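PDB 5HHA: PvdO from Pseudomonas aeruginosa, which takes part in maturation of a chromophore in the periplasm, binds calcium, and belongs to the formylglycine-generating enzyme family, whose oxidase activity it may or may not share. Local coordinates for residues M52-D57 against P63-L68; D90-A95 against A138-K143; P172-E175 against Y179-A182. One frame throughout, in Å; residues are numbered along the deposited sequence.

Contact 1: residues M52-D57 against P63-L68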
loop_
_atom_site.group_PDB
_atom_site.type_symbol
_atom_site.label_atom_id
_atom_site.label_comp_id
_atom_site.label_asym_id
_atom_site.label_seq_id
_atom_site.Cartn_x
_atom_site.Cartn_y
_atom_site.Cartn_z
ATOM N N MET A 52 -13.388 4.313 -9.371
ATOM C CA MET A 52 -13.016 3.515 -8.216
ATOM C C MET A 52 -14.090 2.492 -7.921
ATOM O O MET A 52 -15.299 2.786 -8.024
ATOM C CB MET A 52 -12.837 4.443 -7.015
ATOM C CG MET A 52 -12.251 3.763 -5.789
ATOM S SD MET A 52 -12.048 4.962 -4.453
ATOM C CE MET A 52 -11.246 3.963 -3.203
ATOM N N GLY A 53 -13.657 1.290 -7.553
ATOM C CA GLY A 53 -14.548 0.183 -7.279
ATOM C C GLY A 53 -14.405 -0.880 -8.339
ATOM O O GLY A 53 -13.482 -0.835 -9.176
ATOM N N THR A 54 -15.330 -1.829 -8.343
ATOM C CA THR A 54 -15.228 -3.017 -9.176
ATOM C C THR A 54 -16.559 -3.312 -9.883
ATOM O O THR A 54 -17.587 -3.316 -9.228
ATOM C CB THR A 54 -14.840 -4.210 -8.277
ATOM O OG1 THR A 54 -13.607 -3.904 -7.611
ATOM C CG2 THR A 54 -14.679 -5.466 -9.053
ATOM N N PRO A 55 -16.537 -3.611 -11.171
ATOM C CA PRO A 55 -17.767 -4.030 -11.852
ATOM C C PRO A 55 -18.382 -5.286 -11.233
ATOM O O PRO A 55 -17.654 -6.160 -10.790
ATOM C CB PRO A 55 -17.301 -4.276 -13.291
ATOM C CG PRO A 55 -16.031 -3.447 -13.432
ATOM C CD PRO A 55 -15.389 -3.535 -12.082
ATOM N N ASP A 56 -19.714 -5.391 -11.244
ATOM C CA ASP A 56 -20.437 -6.496 -10.613
ATOM C C ASP A 56 -19.955 -7.875 -11.009
ATOM O O ASP A 56 -19.971 -8.777 -10.197
ATOM C CB ASP A 56 -21.924 -6.399 -11.007
ATOM C CG ASP A 56 -22.619 -5.176 -10.443
ATOM O OD1 ASP A 56 -22.084 -4.504 -9.542
ATOM O OD2 ASP A 56 -23.764 -4.918 -10.892
ATOM N N ASP A 57 -19.550 -8.016 -12.262
ATOM C CA ASP A 57 -19.222 -9.334 -12.795
ATOM C C ASP A 57 -17.737 -9.669 -12.816
ATOM O O ASP A 57 -17.335 -10.699 -13.354
ATOM C CB ASP A 57 -19.827 -9.479 -14.199
ATOM C CG ASP A 57 -21.347 -9.496 -14.171
ATOM O OD1 ASP A 57 -21.936 -9.878 -13.145
ATOM O OD2 ASP A 57 -21.917 -9.120 -15.203
ATOM N N PRO A 63 -18.597 -7.695 -2.030
ATOM C CA PRO A 63 -19.738 -6.769 -2.025
ATOM C C PRO A 63 -19.451 -5.334 -1.626
ATOM O O PRO A 63 -20.229 -4.453 -2.006
ATOM C CB PRO A 63 -20.721 -7.441 -1.054
ATOM C CG PRO A 63 -20.347 -8.863 -1.057
ATOM C CD PRO A 63 -18.885 -8.948 -1.304
ATOM N N ASP A 64 -18.368 -5.085 -0.896
ATOM C CA ASP A 64 -18.056 -3.724 -0.494
ATOM C C ASP A 64 -17.347 -2.903 -1.558
ATOM O O ASP A 64 -16.970 -1.753 -1.285
ATOM C CB ASP A 64 -17.249 -3.688 0.814
ATOM C CG ASP A 64 -15.880 -4.361 0.730
ATOM O OD1 ASP A 64 -15.562 -5.004 -0.285
ATOM O OD2 ASP A 64 -15.132 -4.231 1.718
ATOM N N GLU A 65 -17.189 -3.439 -2.771
ATOM C CA GLU A 65 -16.438 -2.768 -3.834
ATOM C C GLU A 65 -17.325 -1.919 -4.742
ATOM O O GLU A 65 -16.940 -1.551 -5.836
ATOM C CB GLU A 65 -15.668 -3.787 -4.655
ATOM C CG GLU A 65 -14.607 -4.508 -3.823
ATOM C CD GLU A 65 -13.995 -5.710 -4.497
ATOM O OE1 GLU A 65 -13.886 -5.724 -5.729
ATOM O OE2 GLU A 65 -13.550 -6.643 -3.810
ATOM N N GLY A 66 -18.507 -1.573 -4.265
ATOM C CA GLY A 66 -19.399 -0.707 -5.012
ATOM C C GLY A 66 -20.082 0.278 -4.109
ATOM O O GLY A 66 -20.085 0.131 -2.887
ATOM N N PRO A 67 -20.739 1.262 -4.729
ATOM C CA PRO A 67 -20.843 1.414 -6.188
ATOM C C PRO A 67 -19.572 1.927 -6.842
ATOM O O PRO A 67 -18.770 2.659 -6.229
ATOM C CB PRO A 67 -21.959 2.452 -6.363
ATOM C CG PRO A 67 -21.968 3.180 -5.065
ATOM C CD PRO A 67 -21.643 2.161 -4.009
ATOM N N LEU A 68 -19.398 1.583 -8.096
ATOM C CA LEU A 68 -18.427 2.241 -8.940
ATOM C C LEU A 68 -18.686 3.724 -8.845
ATOM O O LEU A 68 -19.850 4.165 -8.906
ATOM C CB LEU A 68 -18.606 1.785 -10.370
ATOM C CG LEU A 68 -18.176 0.357 -10.666
ATOM C CD1 LEU A 68 -18.821 -0.147 -11.943
ATOM C CD2 LEU A 68 -16.660 0.330 -10.762
#
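T54 and E65 meet with their side chains at an angle to each other, and two hydrogen bonds fasten the pair. T54 is modelled in two conformers; in the one described here, its hydroxyl OG1 donates to OE1 of E65 at 2.6 Å. It comes to the anti side of that oxygen and lies 22° out of the carboxylate plane. In this conformer OG1 sits beside the backbone N (chi1 -58°), so hydroxyl and amide both serve the same glutamate. The amide N of T54 gives the second bond, 3.0 Å to the backbone O of E65 and in its carbonyl plane. The other carboxylate oxygen, OE2, has a salt bridge to R262 and a hydrogen bond from the amide of Q62, so both oxygens of E65 are engaged, which probably keeps the group ionised and fixes its rotation.

L68 packs along the backbone of G53 to P55. Its branch CD2 reaches the backbone N of T54 at 3.5 Å, while CD1 stands 4.0 Å from CA of P55. The CA of L68 also directs its hydrogen at O of M52, 3.3 Å away. Between these contacts G53 passes close by, its CA 3.3 Å from O of E65.

Both segments belong to the connection between antiparallel strands 42-52 and 69-73 of the mixed sheet. The backbone pairing of M52 with H69 continues the ladder to the mouth of this loop, while the M52 side chain packs on helix 154-162, whose E158 accepts from N of G53.

Contact 2: residues D90-A95 against A138-K143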
loop_
_atom_site.group_PDB
_atom_site.type_symbol
_atom_site.label_atom_id
_atom_site.label_comp_id
_atom_site.label_asym_id
_atom_site.label_seq_id
_atom_site.Cartn_x
_atom_site.Cartn_y
_atom_site.Cartn_z
ATOM N N ASP A 90 14.180 1.418 9.611
ATOM C CA ASP A 90 15.269 1.325 10.576
ATOM C C ASP A 90 15.971 2.666 10.719
ATOM O O ASP A 90 16.408 3.028 11.806
ATOM C CB ASP A 90 16.266 0.249 10.159
ATOM C CG ASP A 90 15.846 -1.144 10.556
ATOM O OD1 ASP A 90 14.956 -1.304 11.408
ATOM O OD2 ASP A 90 16.462 -2.095 10.031
ATOM N N ALA A 91 16.081 3.429 9.641
ATOM C CA ALA A 91 16.700 4.746 9.720
ATOM C C ALA A 91 15.911 5.683 10.646
ATOM O O ALA A 91 16.472 6.467 11.437
ATOM C CB ALA A 91 16.844 5.349 8.317
ATOM N N TYR A 92 14.595 5.625 10.555
ATOM C CA TYR A 92 13.745 6.368 11.464
ATOM C C TYR A 92 13.907 5.904 12.922
ATOM O O TYR A 92 13.988 6.737 13.827
ATOM C CB TYR A 92 12.297 6.207 10.993
ATOM C CG TYR A 92 11.220 6.362 12.033
ATOM C CD1 TYR A 92 10.827 7.625 12.476
ATOM C CD2 TYR A 92 10.534 5.264 12.526
ATOM C CE1 TYR A 92 9.825 7.782 13.403
ATOM C CE2 TYR A 92 9.526 5.419 13.471
ATOM C CZ TYR A 92 9.174 6.687 13.894
ATOM O OH TYR A 92 8.162 6.858 14.815
ATOM N N LEU A 93 13.952 4.596 13.140
ATOM C CA LEU A 93 14.079 4.084 14.495
ATOM C C LEU A 93 15.393 4.552 15.106
ATOM O O LEU A 93 15.439 4.927 16.271
ATOM C CB LEU A 93 13.994 2.559 14.499
ATOM C CG LEU A 93 12.633 2.041 14.008
ATOM C CD1 LEU A 93 12.683 0.541 13.906
ATOM C CD2 LEU A 93 11.500 2.463 14.930
ATOM N N LYS A 94 16.447 4.564 14.314
ATOM C CA LYS A 94 17.754 4.974 14.802
ATOM C C LYS A 94 17.778 6.464 15.099
ATOM O O LYS A 94 18.316 6.910 16.117
ATOM C CB LYS A 94 18.818 4.663 13.761
ATOM C CG LYS A 94 20.179 5.209 14.145
ATOM C CD LYS A 94 21.213 4.983 13.057
ATOM C CE LYS A 94 22.606 5.320 13.559
ATOM N NZ LYS A 94 22.964 4.519 14.762
ATOM N N ALA A 95 17.197 7.260 14.217
ATOM C CA ALA A 95 17.258 8.702 14.393
ATOM C C ALA A 95 16.467 9.174 15.600
ATOM O O ALA A 95 16.847 10.130 16.269
ATOM C CB ALA A 95 16.771 9.400 13.157
ATOM N N ALA A 138 5.676 9.365 9.109
ATOM C CA ALA A 138 5.426 10.454 8.156
ATOM C C ALA A 138 5.689 11.825 8.805
ATOM O O ALA A 138 6.193 12.728 8.124
ATOM C CB ALA A 138 4.023 10.370 7.610
ATOM N N ALA A 139 5.386 11.974 10.084
ATOM C CA ALA A 139 5.696 13.220 10.802
ATOM C C ALA A 139 7.198 13.442 10.909
ATOM O O ALA A 139 7.696 14.562 10.691
ATOM C CB ALA A 139 5.084 13.205 12.161
ATOM N N TRP A 140 7.940 12.386 11.206
ATOM C CA TRP A 140 9.380 12.483 11.254
ATOM C C TRP A 140 9.955 12.863 9.879
ATOM O O TRP A 140 10.820 13.736 9.772
ATOM C CB TRP A 140 9.952 11.153 11.737
ATOM C CG TRP A 140 11.429 11.108 11.668
ATOM C CD1 TRP A 140 12.315 11.697 12.530
ATOM C CD2 TRP A 140 12.209 10.448 10.678
ATOM N NE1 TRP A 140 13.591 11.435 12.130
ATOM C CE2 TRP A 140 13.559 10.680 10.988
ATOM C CE3 TRP A 140 11.902 9.673 9.554
ATOM C CZ2 TRP A 140 14.593 10.156 10.223
ATOM C CZ3 TRP A 140 12.904 9.171 8.803
ATOM C CH2 TRP A 140 14.248 9.399 9.137
ATOM N N LEU A 141 9.497 12.207 8.811
ATOM C CA LEU A 141 9.944 12.537 7.459
ATOM C C LEU A 141 9.641 13.978 7.104
ATOM O O LEU A 141 10.450 14.659 6.469
ATOM C CB LEU A 141 9.273 11.647 6.393
ATOM C CG LEU A 141 9.853 10.289 5.990
ATOM C CD1 LEU A 141 9.129 9.818 4.729
ATOM C CD2 LEU A 141 11.339 10.353 5.725
ATOM N N SER A 142 8.473 14.425 7.498
ATOM C CA SER A 142 8.064 15.791 7.194
ATOM C C SER A 142 8.999 16.777 7.888
ATOM O O SER A 142 9.455 17.754 7.288
ATOM C CB SER A 142 6.645 16.037 7.659
ATOM O OG SER A 142 5.713 15.237 6.935
ATOM N N LYS A 143 9.297 16.529 9.157
ATOM C CA LYS A 143 10.127 17.470 9.911
ATOM C C LYS A 143 11.539 17.490 9.348
ATOM O O LYS A 143 12.145 18.551 9.188
ATOM C CB LYS A 143 10.153 17.101 11.396
ATOM C CG LYS A 143 10.989 18.082 12.266
ATOM C CD LYS A 143 11.022 17.626 13.730
ATOM C CE LYS A 143 11.728 18.625 14.668
ATOM N NZ LYS A 143 11.077 19.915 14.646
#
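W140 lays one face of its indole against Y92 and meets A95 with its benzo atom CZ2, forming a helix-to-helix packing contact within the formylglycine-generating enzyme type fold. Helix 86-96 and helix 131-145 cross here steeply: the axes of the short segments make an angle of 76° and stay 11.0 Å apart at their closest. That wide separation fits an interface filled by one large side chain, and W140 alone supplies the surface that 138-143 buries here.

The aromatic interaction is an offset edge-to-face pair. The edge of the Y92 ring points at the indole face, with planes at 62° and the centroid of the five-membered ring 5.3 Å from that of Y92. CD1 of Y92 makes the approach, standing 3.6 Å from CD2 of W140 and displaced toward the rim of the indole. Both aromatic groups leave their helices with CG anti to the backbone N (chi1 173° for W140), and the two side chains run past one another in opposing senses. Y92 has a further edge-to-face partner in Y137, on the same helix as W140.

A CH-pi contact adds to this on the same indole. CA of Y92 lies 3.9 Å from the centroid of the six-membered ring, nearly on its normal, so backbone as well as side chain of Y92 covers the tryptophan.

Aliphatic packing comes from A95, whose CB points toward the second helix and meets CZ2 of W140 at 3.7 Å.

No hydrogen bond joins the two helices. OG of S142, which is also hydrogen-bonded to N of Y149, donates to O of A138 at 2.8 Å, and the amide N of S142 reaches that same oxygen from the opposite face of its carbonyl plane.

Contact 3: residues P172-E175 against Y179-A182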
loop_
_atom_site.group_PDB
_atom_site.type_symbol
_atom_site.label_atom_id
_atom_site.label_comp_id
_atom_site.label_asym_id
_atom_site.label_seq_id
_atom_site.Cartn_x
_atom_site.Cartn_y
_atom_site.Cartn_z
ATOM N N PRO A 172 -0.985 -8.321 -17.763
ATOM C CA PRO A 172 -1.636 -9.553 -18.199
ATOM C C PRO A 172 -1.388 -10.705 -17.227
ATOM O O PRO A 172 -0.421 -10.706 -16.476
ATOM C CB PRO A 172 -0.954 -9.846 -19.545
ATOM C CG PRO A 172 0.356 -9.214 -19.428
ATOM C CD PRO A 172 0.185 -7.993 -18.602
ATOM N N PHE A 173 -2.265 -11.698 -17.253
ATOM C CA PHE A 173 -2.029 -12.953 -16.556
ATOM C C PHE A 173 -0.811 -13.673 -17.112
ATOM O O PHE A 173 -0.459 -13.518 -18.297
ATOM C CB PHE A 173 -3.253 -13.869 -16.683
ATOM C CG PHE A 173 -4.428 -13.429 -15.845
ATOM C CD1 PHE A 173 -4.352 -13.399 -14.470
ATOM C CD2 PHE A 173 -5.597 -13.052 -16.450
ATOM C CE1 PHE A 173 -5.446 -13.001 -13.702
ATOM C CE2 PHE A 173 -6.680 -12.644 -15.693
ATOM C CZ PHE A 173 -6.588 -12.617 -14.318
ATOM N N ASP A 174 -0.169 -14.465 -16.280
ATOM C CA ASP A 174 0.942 -15.273 -16.747
ATOM C C ASP A 174 0.451 -16.208 -17.832
ATOM O O ASP A 174 -0.623 -16.806 -17.728
ATOM C CB ASP A 174 1.470 -16.189 -15.642
ATOM C CG ASP A 174 2.053 -15.464 -14.412
ATOM O OD1 ASP A 174 2.276 -14.247 -14.412
ATOM O OD2 ASP A 174 2.296 -16.192 -13.427
ATOM N N GLU A 175 1.256 -16.409 -18.863
ATOM C CA GLU A 175 0.962 -17.423 -19.868
ATOM C C GLU A 175 0.986 -18.800 -19.220
ATOM O O GLU A 175 1.809 -19.058 -18.355
ATOM C CB GLU A 175 2.009 -17.359 -20.986
ATOM C CG GLU A 175 1.839 -16.150 -21.887
ATOM C CD GLU A 175 0.534 -16.181 -22.667
ATOM O OE1 GLU A 175 0.195 -17.242 -23.232
ATOM O OE2 GLU A 175 -0.166 -15.146 -22.706
ATOM N N TYR A 179 -5.140 -18.229 -13.920
ATOM C CA TYR A 179 -5.206 -17.014 -13.092
ATOM C C TYR A 179 -3.981 -16.978 -12.192
ATOM O O TYR A 179 -4.038 -17.266 -11.017
ATOM C CB TYR A 179 -6.539 -16.993 -12.303
ATOM C CG TYR A 179 -6.983 -15.694 -11.656
ATOM C CD1 TYR A 179 -6.260 -15.082 -10.631
ATOM C CD2 TYR A 179 -8.158 -15.104 -12.055
ATOM C CE1 TYR A 179 -6.699 -13.907 -10.057
ATOM C CE2 TYR A 179 -8.610 -13.949 -11.476
ATOM C CZ TYR A 179 -7.876 -13.356 -10.466
ATOM O OH TYR A 179 -8.301 -12.200 -9.884
ATOM N N SER A 180 -2.827 -16.710 -12.801
ATOM C CA SER A 180 -1.556 -16.612 -12.105
ATOM C C SER A 180 -0.963 -15.266 -12.427
ATOM O O SER A 180 -0.998 -14.814 -13.580
ATOM C CB SER A 180 -0.636 -17.734 -12.556
ATOM O OG SER A 180 0.628 -17.641 -11.933
ATOM N N ILE A 181 -0.434 -14.609 -11.400
ATOM C CA ILE A 181 0.176 -13.294 -11.566
ATOM C C ILE A 181 1.609 -13.310 -11.032
ATOM O O ILE A 181 2.143 -12.265 -10.657
ATOM C CB ILE A 181 -0.664 -12.196 -10.883
ATOM C CG1 ILE A 181 -0.792 -12.397 -9.367
ATOM C CG2 ILE A 181 -2.039 -12.129 -11.518
ATOM C CD1 ILE A 181 -1.536 -11.267 -8.663
ATOM N N ALA A 182 2.199 -14.496 -10.988
ATOM C CA ALA A 182 3.539 -14.677 -10.431
ATOM C C ALA A 182 4.654 -13.949 -11.177
ATOM O O ALA A 182 5.738 -13.769 -10.602
ATOM C CB ALA A 182 3.850 -16.132 -10.361
HETATM O O HOH W 1 -2.461 -16.967 -15.637
#
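F173 sets one corner of its ring over the face of Y179: CE1 stands 3.6 Å above the middle of the tyrosine ring, and the two planes are obliquely inclined at 46°. At the edge of the F173 ring, in its plane, lies the backbone O of S180, 3.7 Å from CD1. The methyl CG2 of I181 approaches the same CD1 obliquely at 4.0 Å.

The carboxylate of D174 is the other flat group. From above its plane, 43° out of it, OG of S180 donates to OD2 at 2.7 Å. With OG anti to the backbone N, the serine hydroxyl is carried across to the aspartate. The amide of A182 adds a weak, strongly bent bond to the same OD2, whereas OD1 accepts from the amide of K183.

These residues form the neck of a short excursion within the long irregular connection from helix 154-162 to strand 218-221, held by an antiparallel-like exchange. N of D174 donates almost straight, at 173°, to O of S180, 2.8 Å away. One water then joins O of D174 to N of S180, standing in for a direct bond.

The far end borders the calcium site: I181 packs near T187 and A182 near D192, both metal ligands, with the A182 side chain about 7 Å from the calcium ion.

In the fold
From the N terminus the chain reaches contact 1 first, where 63-68 returns to 52-57 and closes the loop joining strands 42-52 and 69-73. Contact 2 spans a longer excursion: 42 residues separate its segments, and it brings helix 131-145 back onto helix 86-96. Contact 3 follows after helix 154-162, closing a short loop within the long connection to strand 218-221. The three lie in series, none within or across another. Contacts 1 and 3 are neighbours, with nearest atoms about 9 Å apart, and R262 touches both T54 and Y179. Contact 2 lies across the chain's centre, its own centre 37 Å from each of theirs.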